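Local coordinates for protein glycerol-3-phosphate dehydrogenase [NAD(+)] (Dunaliella salina, PDB 6IUY) that probably catalyses the NAD-dependent interconversion of sn-glycerol 3-phosphate and dihydroxyacetone phosphate and, pairing a dehydrogenase with a magnesium-binding phosphatase domain, converts dihydroxyacetone phosphate directly to glycerol, at residues T47-F58 / F100-V111; V114-K122 / A143-K151. All blocks are in the same frame, centred on the assembly; numbering follows the deposited sequence.

Interaction 1 of 2, residues T47-F58 / F100-V111; sequences TTDASVGLLAKF and FLEEHPAHTRLV
The S51 hydroxyl accepts a nearly straight hydrogen bond from R109, NH2 to OG 3.0 Å at 174°, lying in the guanidinium plane. This contact belongs to the haloacid dehalogenase-like domain: 47-58 follows the strand-end loop that carries the magnesium ligands D41 and D43, and 100-111 runs out of helix 94-103. S51 N bonds a D43 carboxylate oxygen, which puts S51 in the second shell of the metal site and R109 one step farther out. D49 O lies at the guanidinium edge too, in a weak bond, while L54 CD2 rests over one guanidinium face. The backbones join in a single bridge between T47 and L110. Farther along, L54 CD1 sits over the H104 ring, 3.3 Å from its centroid. F100, its CG anti to the backbone N (chi1 170°), brings a ring face to L55 CD1, which lies over it in a CH-pi contact, 3.6 Å from the centroid. The F100 edge points at the face of F58 in a T-shaped pair, centroids 5.5 Å apart and planes at 76°. F100 CB lies over a face of the F58 ring, and F58 CD1, at the ring edge, meets E103 OE2 at 3.0 Å.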
loop_
_atom_site.group_PDB
_atom_site.type_symbol
_atom_site.label_atom_id
_atom_site.label_comp_id
_atom_site.label_asym_id
_atom_site.label_seq_id
_atom_site.Cartn_x
_atom_site.Cartn_y
_atom_site.Cartn_z
ATOM N N THR A 47 -18.343 5.666 -47.044
ATOM C CA THR A 47 -19.320 4.984 -47.881
ATOM C C THR A 47 -19.026 5.208 -49.370
ATOM O O THR A 47 -18.589 6.294 -49.775
ATOM C CB THR A 47 -20.760 5.454 -47.564
ATOM O OG1 THR A 47 -20.982 5.403 -46.152
ATOM C CG2 THR A 47 -21.785 4.585 -48.279
ATOM N N THR A 48 -19.267 4.172 -50.171
ATOM C CA THR A 48 -19.149 4.250 -51.627
ATOM C C THR A 48 -20.100 5.304 -52.189
ATOM O O THR A 48 -19.694 6.200 -52.930
ATOM C CB THR A 48 -19.468 2.893 -52.291
ATOM O OG1 THR A 48 -20.782 2.470 -51.901
ATOM C CG2 THR A 48 -18.465 1.829 -51.872
ATOM N N ASP A 49 -21.370 5.180 -51.817
ATOM C CA ASP A 49 -22.428 6.062 -52.293
ATOM C C ASP A 49 -22.815 7.088 -51.238
ATOM O O ASP A 49 -22.826 6.785 -50.045
ATOM C CB ASP A 49 -23.670 5.249 -52.683
ATOM C CG ASP A 49 -23.375 4.175 -53.717
ATOM O OD1 ASP A 49 -22.618 4.460 -54.670
ATOM O OD2 ASP A 49 -23.905 3.047 -53.576
ATOM N N ALA A 50 -23.147 8.298 -51.677
ATOM C CA ALA A 50 -23.749 9.280 -50.783
ATOM C C ALA A 50 -25.095 8.744 -50.297
ATOM O O ALA A 50 -25.780 8.021 -51.025
ATOM C CB ALA A 50 -23.920 10.615 -51.482
ATOM N N SER A 51 -25.467 9.083 -49.066
ATOM C CA SER A 51 -26.702 8.568 -48.485
ATOM C C SER A 51 -27.921 9.177 -49.175
ATOM O O SER A 51 -28.824 8.466 -49.616
ATOM C CB SER A 51 -26.750 8.850 -46.982
ATOM O OG SER A 51 -25.743 8.130 -46.290
ATOM N N VAL A 52 -27.926 10.503 -49.259
ATOM C CA VAL A 52 -29.017 11.263 -49.862
ATOM C C VAL A 52 -28.968 11.170 -51.383
ATOM O O VAL A 52 -28.267 11.930 -52.048
ATOM C CB VAL A 52 -28.963 12.742 -49.428
ATOM C CG1 VAL A 52 -27.520 13.232 -49.377
ATOM C CG2 VAL A 52 -29.804 13.599 -50.347
ATOM N N GLY A 53 -29.716 10.224 -51.929
ATOM C CA GLY A 53 -29.629 9.913 -53.341
ATOM C C GLY A 53 -29.729 8.412 -53.468
ATOM O O GLY A 53 -30.472 7.888 -54.299
ATOM N N LEU A 54 -28.970 7.719 -52.626
ATOM C CA LEU A 54 -29.147 6.289 -52.447
ATOM C C LEU A 54 -30.522 6.098 -51.822
ATOM O O LEU A 54 -31.218 5.113 -52.069
ATOM C CB LEU A 54 -28.034 5.710 -51.573
ATOM C CG LEU A 54 -28.144 4.248 -51.143
ATOM C CD1 LEU A 54 -28.368 3.336 -52.346
ATOM C CD2 LEU A 54 -26.893 3.841 -50.370
ATOM N N LEU A 55 -30.900 7.087 -51.022
ATOM C CA LEU A 55 -32.210 7.160 -50.398
ATOM C C LEU A 55 -33.217 7.737 -51.389
ATOM O O LEU A 55 -34.416 7.469 -51.298
ATOM C CB LEU A 55 -32.133 8.022 -49.134
ATOM C CG LEU A 55 -33.258 8.047 -48.102
ATOM C CD1 LEU A 55 -33.701 6.643 -47.743
ATOM C CD2 LEU A 55 -32.757 8.771 -46.871
ATOM N N ALA A 56 -32.711 8.533 -52.336
ATOM C CA ALA A 56 -33.527 9.091 -53.419
ATOM C C ALA A 56 -34.059 7.970 -54.298
ATOM O O ALA A 56 -35.260 7.891 -54.549
ATOM C CB ALA A 56 -32.727 10.084 -54.241
ATOM N N LYS A 57 -33.166 7.108 -54.772
ATOM C CA LYS A 57 -33.593 5.802 -55.259
ATOM C C LYS A 57 -34.210 5.062 -54.075
ATOM O O LYS A 57 -33.912 5.385 -52.924
ATOM C CB LYS A 57 -32.428 5.011 -55.847
ATOM C CG LYS A 57 -31.993 5.466 -57.224
ATOM C CD LYS A 57 -31.786 4.261 -58.123
ATOM C CE LYS A 57 -30.970 3.195 -57.405
ATOM N NZ LYS A 57 -31.053 1.869 -58.076
ATOM N N PHE A 58 -35.072 4.085 -54.346
ATOM C CA PHE A 58 -35.874 3.465 -53.290
ATOM C C PHE A 58 -36.996 4.428 -52.876
ATOM O O PHE A 58 -38.036 4.001 -52.366
ATOM C CB PHE A 58 -34.991 3.066 -52.086
ATOM C CG PHE A 58 -35.744 2.907 -50.788
ATOM C CD1 PHE A 58 -36.085 1.647 -50.315
ATOM C CD2 PHE A 58 -36.093 4.018 -50.029
ATOM C CE1 PHE A 58 -36.772 1.499 -49.122
ATOM C CE2 PHE A 58 -36.783 3.878 -48.844
ATOM C CZ PHE A 58 -37.122 2.615 -48.387
ATOM N N PHE A 100 -35.190 0.910 -45.661
ATOM C CA PHE A 100 -34.022 1.325 -46.438
ATOM C C PHE A 100 -32.719 0.777 -45.876
ATOM O O PHE A 100 -31.877 0.269 -46.619
ATOM C CB PHE A 100 -33.954 2.853 -46.509
ATOM C CG PHE A 100 -32.673 3.375 -47.079
ATOM C CD1 PHE A 100 -32.557 3.635 -48.434
ATOM C CD2 PHE A 100 -31.578 3.608 -46.257
ATOM C CE1 PHE A 100 -31.371 4.114 -48.964
ATOM C CE2 PHE A 100 -30.386 4.080 -46.779
ATOM C CZ PHE A 100 -30.282 4.337 -48.136
ATOM N N LEU A 101 -32.561 0.894 -44.560
ATOM C CA LEU A 101 -31.365 0.416 -43.875
ATOM C C LEU A 101 -31.231 -1.094 -44.018
ATOM O O LEU A 101 -30.138 -1.651 -43.859
ATOM C CB LEU A 101 -31.395 0.811 -42.395
ATOM C CG LEU A 101 -31.200 2.300 -42.100
ATOM C CD1 LEU A 101 -31.303 2.572 -40.615
ATOM C CD2 LEU A 101 -29.862 2.771 -42.635
ATOM N N GLU A 102 -32.342 -1.757 -44.316
ATOM C CA GLU A 102 -32.296 -3.185 -44.586
ATOM C C GLU A 102 -31.894 -3.429 -46.048
ATOM O O GLU A 102 -31.013 -4.242 -46.319
ATOM C CB GLU A 102 -33.639 -3.842 -44.263
ATOM C CG GLU A 102 -33.564 -5.359 -44.194
ATOM C CD GLU A 102 -34.629 -5.975 -43.301
ATOM O OE1 GLU A 102 -35.622 -5.287 -42.973
ATOM O OE2 GLU A 102 -34.464 -7.155 -42.924
ATOM N N GLU A 103 -32.522 -2.712 -46.979
ATOM C CA GLU A 103 -32.201 -2.838 -48.404
ATOM C C GLU A 103 -30.747 -2.496 -48.702
ATOM O O GLU A 103 -30.149 -3.035 -49.632
ATOM C CB GLU A 103 -33.104 -1.938 -49.251
ATOM C CG GLU A 103 -34.526 -2.446 -49.456
ATOM C CD GLU A 103 -35.321 -1.545 -50.388
ATOM O OE1 GLU A 103 -36.565 -1.513 -50.270
ATOM O OE2 GLU A 103 -34.696 -0.867 -51.235
ATOM N N HIS A 104 -30.189 -1.577 -47.924
ATOM C CA HIS A 104 -28.787 -1.223 -48.061
ATOM C C HIS A 104 -28.061 -1.433 -46.739
ATOM O O HIS A 104 -27.641 -0.467 -46.109
ATOM C CB HIS A 104 -28.638 0.226 -48.531
ATOM C CG HIS A 104 -29.193 0.477 -49.900
ATOM N ND1 HIS A 104 -30.467 0.959 -50.108
ATOM C CD2 HIS A 104 -28.652 0.301 -51.128
ATOM C CE1 HIS A 104 -30.686 1.075 -51.408
ATOM N NE2 HIS A 104 -29.600 0.682 -52.048
ATOM N N PRO A 105 -27.911 -2.700 -46.315
ATOM C CA PRO A 105 -27.250 -3.011 -45.043
ATOM C C PRO A 105 -25.894 -2.334 -44.973
ATOM O O PRO A 105 -25.091 -2.440 -45.901
ATOM C CB PRO A 105 -27.112 -4.536 -45.071
ATOM C CG PRO A 105 -27.233 -4.907 -46.512
ATOM C CD PRO A 105 -28.191 -3.917 -47.094
ATOM N N ALA A 106 -25.654 -1.616 -43.886
ATOM C CA ALA A 106 -24.481 -0.766 -43.798
ATOM C C ALA A 106 -23.211 -1.595 -43.650
ATOM O O ALA A 106 -22.423 -1.365 -42.742
ATOM C CB ALA A 106 -24.630 0.216 -42.641
ATOM N N HIS A 107 -23.037 -2.569 -44.540
ATOM C CA HIS A 107 -21.803 -3.349 -44.646
ATOM C C HIS A 107 -21.474 -3.514 -46.126
ATOM O O HIS A 107 -20.392 -3.958 -46.512
ATOM C CB HIS A 107 -21.935 -4.716 -43.946
ATOM C CG HIS A 107 -22.610 -5.777 -44.770
ATOM N ND1 HIS A 107 -23.862 -6.270 -44.464
ATOM C CD2 HIS A 107 -22.194 -6.462 -45.865
ATOM C CE1 HIS A 107 -24.197 -7.198 -45.347
ATOM N NE2 HIS A 107 -23.205 -7.331 -46.208
ATOM N N THR A 108 -22.448 -3.154 -46.947
ATOM C CA THR A 108 -22.338 -3.239 -48.388
ATOM C C THR A 108 -21.896 -1.890 -48.921
ATOM O O THR A 108 -21.548 -1.740 -50.096
ATOM C CB THR A 108 -23.684 -3.643 -49.007
ATOM O OG1 THR A 108 -24.700 -2.732 -48.563
ATOM C CG2 THR A 108 -24.064 -5.046 -48.563
ATOM N N ARG A 109 -21.894 -0.918 -48.017
ATOM C CA ARG A 109 -21.791 0.485 -48.377
ATOM C C ARG A 109 -20.388 1.047 -48.246
ATOM O O ARG A 109 -20.153 2.213 -48.559
ATOM C CB ARG A 109 -22.737 1.313 -47.505
ATOM C CG ARG A 109 -24.186 0.875 -47.541
ATOM C CD ARG A 109 -25.044 1.949 -46.913
ATOM N NE ARG A 109 -24.607 3.268 -47.363
ATOM C CZ ARG A 109 -25.041 4.422 -46.867
ATOM N NH1 ARG A 109 -25.936 4.431 -45.884
ATOM N NH2 ARG A 109 -24.571 5.569 -47.350
ATOM N N LEU A 110 -19.454 0.225 -47.788
ATOM C CA LEU A 110 -18.176 0.752 -47.348
ATOM C C LEU A 110 -17.093 0.638 -48.409
ATOM O O LEU A 110 -16.938 -0.400 -49.046
ATOM C CB LEU A 110 -17.740 0.047 -46.065
ATOM C CG LEU A 110 -18.769 0.154 -44.942
ATOM C CD1 LEU A 110 -19.887 -0.868 -45.149
ATOM C CD2 LEU A 110 -18.108 -0.042 -43.595
ATOM N N VAL A 111 -16.347 1.721 -48.588
ATOM C CA VAL A 111 -15.250 1.734 -49.539
ATOM C C VAL A 111 -14.218 0.675 -49.149
ATOM O O VAL A 111 -13.926 0.485 -47.962
ATOM C CB VAL A 111 -14.601 3.123 -49.613
ATOM C CG1 VAL A 111 -15.681 4.197 -49.676
ATOM C CG2 VAL A 111 -13.742 3.363 -48.414
#

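Interaction 2 of 2, residues V114-K122 / A143-K151; sequences VENLIAALK and ASHLKIPAK
With CG anti to the backbone N (chi1 -176°), the H145 side chain reaches across to E115, whose own chain leaves with CG anti to the carbonyl carbon and runs extended beyond it. The two meet in a His-carboxylate hydrogen bond, H145 NE2 to E115 OE1 at 3.1 Å, bent to 147° at the hydrogen. The oxygen lies near the imidazole plane, whereas the donor approaches E115 from above the carboxylate plane, the two flat groups being turned 56° against each other. A negative carboxylate so placed would tend to favour a protonated imidazole. Replacing E115 by alanine removes the carboxylate and CG, which would probably leave H145 NE2 without this acceptor, its ring freer to turn, and open a gap beside L146 CD2. Next to this polar link, L146 fills the space between the segments. Its CD1 meets I118 CD1 at 3.2 Å, tighter than usual for two methyl carbons, and the two side chains cross at about a right angle. L146 CD2 lies 4.0 Å from E115 CG, likewise crosswise. I118 CG2 turns to I148 CD1 at a looser 4.4 Å. K122 NZ lies near K147-P149, but its modelled approach to the K147 carbonyl is too short to be trusted. Helix 136-145 ends in a Schellman motif with K147, at positive phi, as its C-prime residue; I148 N bonds A143 O at 2.7 Å. The contact thus joins helix 114-123 to the C-terminal end of helix 136-145 within the parallel-sheet domain; A143 and I148 rest on strand 127-131, L117 and L121 reach strand 37-40, and helix 247-251 packs on V114 and L117.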
loop_
_atom_site.group_PDB
_atom_site.type_symbol
_atom_site.label_atom_id
_atom_site.label_comp_id
_atom_site.label_asym_id
_atom_site.label_seq_id
_atom_site.Cartn_x
_atom_site.Cartn_y
_atom_site.Cartn_z
ATOM N N VAL A 114 -11.360 0.418 -45.969
ATOM C CA VAL A 114 -11.615 1.376 -44.903
ATOM C C VAL A 114 -11.869 0.668 -43.567
ATOM O O VAL A 114 -11.434 1.153 -42.524
ATOM C CB VAL A 114 -12.796 2.316 -45.236
ATOM C CG1 VAL A 114 -14.142 1.592 -45.081
ATOM C CG2 VAL A 114 -12.734 3.556 -44.353
ATOM N N GLU A 115 -12.546 -0.476 -43.607
ATOM C CA GLU A 115 -12.717 -1.305 -42.415
ATOM C C GLU A 115 -11.366 -1.745 -41.861
ATOM O O GLU A 115 -11.123 -1.640 -40.665
ATOM C CB GLU A 115 -13.570 -2.534 -42.714
ATOM C CG GLU A 115 -14.859 -2.239 -43.452
ATOM C CD GLU A 115 -15.617 -3.504 -43.798
ATOM O OE1 GLU A 115 -15.982 -4.255 -42.864
ATOM O OE2 GLU A 115 -15.830 -3.755 -45.005
ATOM N N ASN A 116 -10.486 -2.225 -42.733
ATOM C CA ASN A 116 -9.138 -2.599 -42.308
ATOM C C ASN A 116 -8.363 -1.419 -41.725
ATOM O O ASN A 116 -7.593 -1.585 -40.784
ATOM C CB ASN A 116 -8.328 -3.209 -43.469
ATOM C CG ASN A 116 -8.800 -4.591 -43.848
ATOM O OD1 ASN A 116 -9.559 -5.223 -43.114
ATOM N ND2 ASN A 116 -8.349 -5.076 -45.005
ATOM N N LEU A 117 -8.542 -0.231 -42.296
ATOM C CA LEU A 117 -7.837 0.944 -41.799
ATOM C C LEU A 117 -8.344 1.368 -40.421
ATOM O O LEU A 117 -7.556 1.663 -39.518
ATOM C CB LEU A 117 -7.979 2.105 -42.773
ATOM C CG LEU A 117 -7.522 3.447 -42.209
ATOM C CD1 LEU A 117 -6.097 3.354 -41.708
ATOM C CD2 LEU A 117 -7.633 4.507 -43.290
ATOM N N ILE A 118 -9.661 1.401 -40.256
ATOM C CA ILE A 118 -10.234 1.849 -39.001
ATOM C C ILE A 118 -9.902 0.837 -37.889
ATOM O O ILE A 118 -9.554 1.233 -36.775
ATOM C CB ILE A 118 -11.764 2.086 -39.141
ATOM C CG1 ILE A 118 -12.002 3.384 -39.930
ATOM C CG2 ILE A 118 -12.429 2.183 -37.773
ATOM C CD1 ILE A 118 -13.446 3.625 -40.371
ATOM N N ALA A 119 -9.968 -0.459 -38.201
ATOM C CA ALA A 119 -9.584 -1.509 -37.246
ATOM C C ALA A 119 -8.142 -1.353 -36.781
ATOM O O ALA A 119 -7.842 -1.496 -35.595
ATOM C CB ALA A 119 -9.782 -2.878 -37.853
ATOM N N ALA A 120 -7.253 -1.062 -37.727
ATOM C CA ALA A 120 -5.853 -0.850 -37.425
ATOM C C ALA A 120 -5.664 0.325 -36.462
ATOM O O ALA A 120 -4.906 0.232 -35.487
ATOM C CB ALA A 120 -5.067 -0.614 -38.709
ATOM N N LEU A 121 -6.339 1.436 -36.747
ATOM C CA LEU A 121 -6.227 2.619 -35.900
ATOM C C LEU A 121 -6.680 2.279 -34.473
ATOM O O LEU A 121 -5.982 2.579 -33.507
ATOM C CB LEU A 121 -7.039 3.790 -36.477
ATOM C CG LEU A 121 -6.537 4.375 -37.806
ATOM C CD1 LEU A 121 -7.622 5.201 -38.480
ATOM C CD2 LEU A 121 -5.272 5.219 -37.613
ATOM N N LYS A 122 -7.824 1.628 -34.334
ATOM C CA LYS A 122 -8.327 1.342 -32.995
ATOM C C LYS A 122 -7.387 0.365 -32.247
ATOM O O LYS A 122 -7.174 0.492 -31.042
ATOM C CB LYS A 122 -9.765 0.810 -33.081
ATOM C CG LYS A 122 -10.710 1.800 -33.804
ATOM C CD LYS A 122 -12.194 1.499 -33.631
ATOM C CE LYS A 122 -12.707 2.020 -32.303
ATOM N NZ LYS A 122 -14.185 1.885 -32.213
ATOM N N ALA A 143 -21.389 3.344 -38.036
ATOM C CA ALA A 143 -20.593 3.411 -36.810
ATOM C C ALA A 143 -20.621 2.069 -36.085
ATOM O O ALA A 143 -19.582 1.560 -35.649
ATOM C CB ALA A 143 -21.094 4.513 -35.902
ATOM N N SER A 144 -21.812 1.498 -35.965
ATOM C CA SER A 144 -21.976 0.214 -35.301
ATOM C C SER A 144 -21.101 -0.872 -35.938
ATOM O O SER A 144 -20.532 -1.725 -35.250
ATOM C CB SER A 144 -23.445 -0.203 -35.332
ATOM O OG SER A 144 -23.597 -1.593 -35.086
ATOM N N HIS A 145 -20.992 -0.825 -37.258
ATOM C CA HIS A 145 -20.286 -1.848 -38.006
ATOM C C HIS A 145 -18.791 -1.691 -37.850
ATOM O O HIS A 145 -18.068 -2.682 -37.805
ATOM C CB HIS A 145 -20.666 -1.795 -39.489
ATOM C CG HIS A 145 -20.053 -2.886 -40.308
ATOM N ND1 HIS A 145 -20.625 -4.134 -40.428
ATOM C CD2 HIS A 145 -18.918 -2.915 -41.049
ATOM C CE1 HIS A 145 -19.869 -4.887 -41.209
ATOM N NE2 HIS A 145 -18.826 -4.174 -41.595
ATOM N N LEU A 146 -18.329 -0.446 -37.773
ATOM C CA LEU A 146 -16.903 -0.173 -37.622
ATOM C C LEU A 146 -16.471 -0.215 -36.154
ATOM O O LEU A 146 -15.330 0.121 -35.826
ATOM C CB LEU A 146 -16.550 1.186 -38.236
ATOM C CG LEU A 146 -16.721 1.290 -39.756
ATOM C CD1 LEU A 146 -16.546 2.720 -40.198
ATOM C CD2 LEU A 146 -15.734 0.364 -40.485
ATOM N N LYS A 147 -17.379 -0.631 -35.278
ATOM C CA LYS A 147 -17.086 -0.655 -33.845
ATOM C C LYS A 147 -16.865 0.755 -33.302
ATOM O O LYS A 147 -16.147 0.938 -32.316
ATOM C CB LYS A 147 -15.846 -1.522 -33.549
ATOM C CG LYS A 147 -15.890 -2.923 -34.143
ATOM C CD LYS A 147 -17.276 -3.542 -33.967
ATOM C CE LYS A 147 -17.327 -4.985 -34.470
ATOM N NZ LYS A 147 -18.727 -5.517 -34.446
ATOM N N ILE A 148 -17.453 1.755 -33.951
ATOM C CA ILE A 148 -17.351 3.113 -33.439
ATOM C C ILE A 148 -18.593 3.422 -32.615
ATOM O O ILE A 148 -19.719 3.260 -33.083
ATOM C CB ILE A 148 -17.179 4.148 -34.567
ATOM C CG1 ILE A 148 -16.005 3.761 -35.460
ATOM C CG2 ILE A 148 -16.959 5.537 -33.992
ATOM C CD1 ILE A 148 -15.628 4.821 -36.426
ATOM N N PRO A 149 -18.390 3.852 -31.370
ATOM C CA PRO A 149 -19.524 4.129 -30.486
ATOM C C PRO A 149 -20.283 5.381 -30.922
ATOM O O PRO A 149 -19.699 6.275 -31.549
ATOM C CB PRO A 149 -18.859 4.326 -29.120
ATOM C CG PRO A 149 -17.473 4.804 -29.451
ATOM C CD PRO A 149 -17.094 4.089 -30.713
ATOM N N ALA A 150 -21.573 5.431 -30.604
ATOM C CA ALA A 150 -22.400 6.581 -30.939
ATOM C C ALA A 150 -21.823 7.831 -30.276
ATOM O O ALA A 150 -21.995 8.948 -30.756
ATOM C CB ALA A 150 -23.845 6.343 -30.502
ATOM N N LYS A 151 -21.115 7.623 -29.172
ATOM C CA LYS A 151 -20.465 8.697 -28.448
ATOM C C LYS A 151 -19.472 9.425 -29.350
ATOM O O LYS A 151 -19.137 10.595 -29.129
ATOM C CB LYS A 151 -19.761 8.120 -27.211
ATOM C CG LYS A 151 -18.887 9.097 -26.451
ATOM C CD LYS A 151 -18.013 8.383 -25.401
ATOM C CE LYS A 151 -18.847 7.789 -24.264
ATOM N NZ LYS A 151 -17.979 7.460 -23.085
#

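How the interactions relate
Interactions 1 and 2 lie in series along the chain, the first closing at V111 just before the second opens at V114, with centres about 18 Å apart. Both belong to the haloacid dehalogenase-like domain, built on a parallel sheet in which 37-40 and 127-131 are neighbouring strands. Helix 94-103 leads through the 104-111 loop to helix 114-123, and helix 136-145 borders both contacts: H107 and L110 pack against H145, and L110 also touches E115. Interaction 1 is the one near the magnesium site, and interaction 2 lies farther from the metal. Together they connect the metal-loop side of the domain to its helical flank through the 104-111 loop, which is part of interaction 1 and packs on interaction 2.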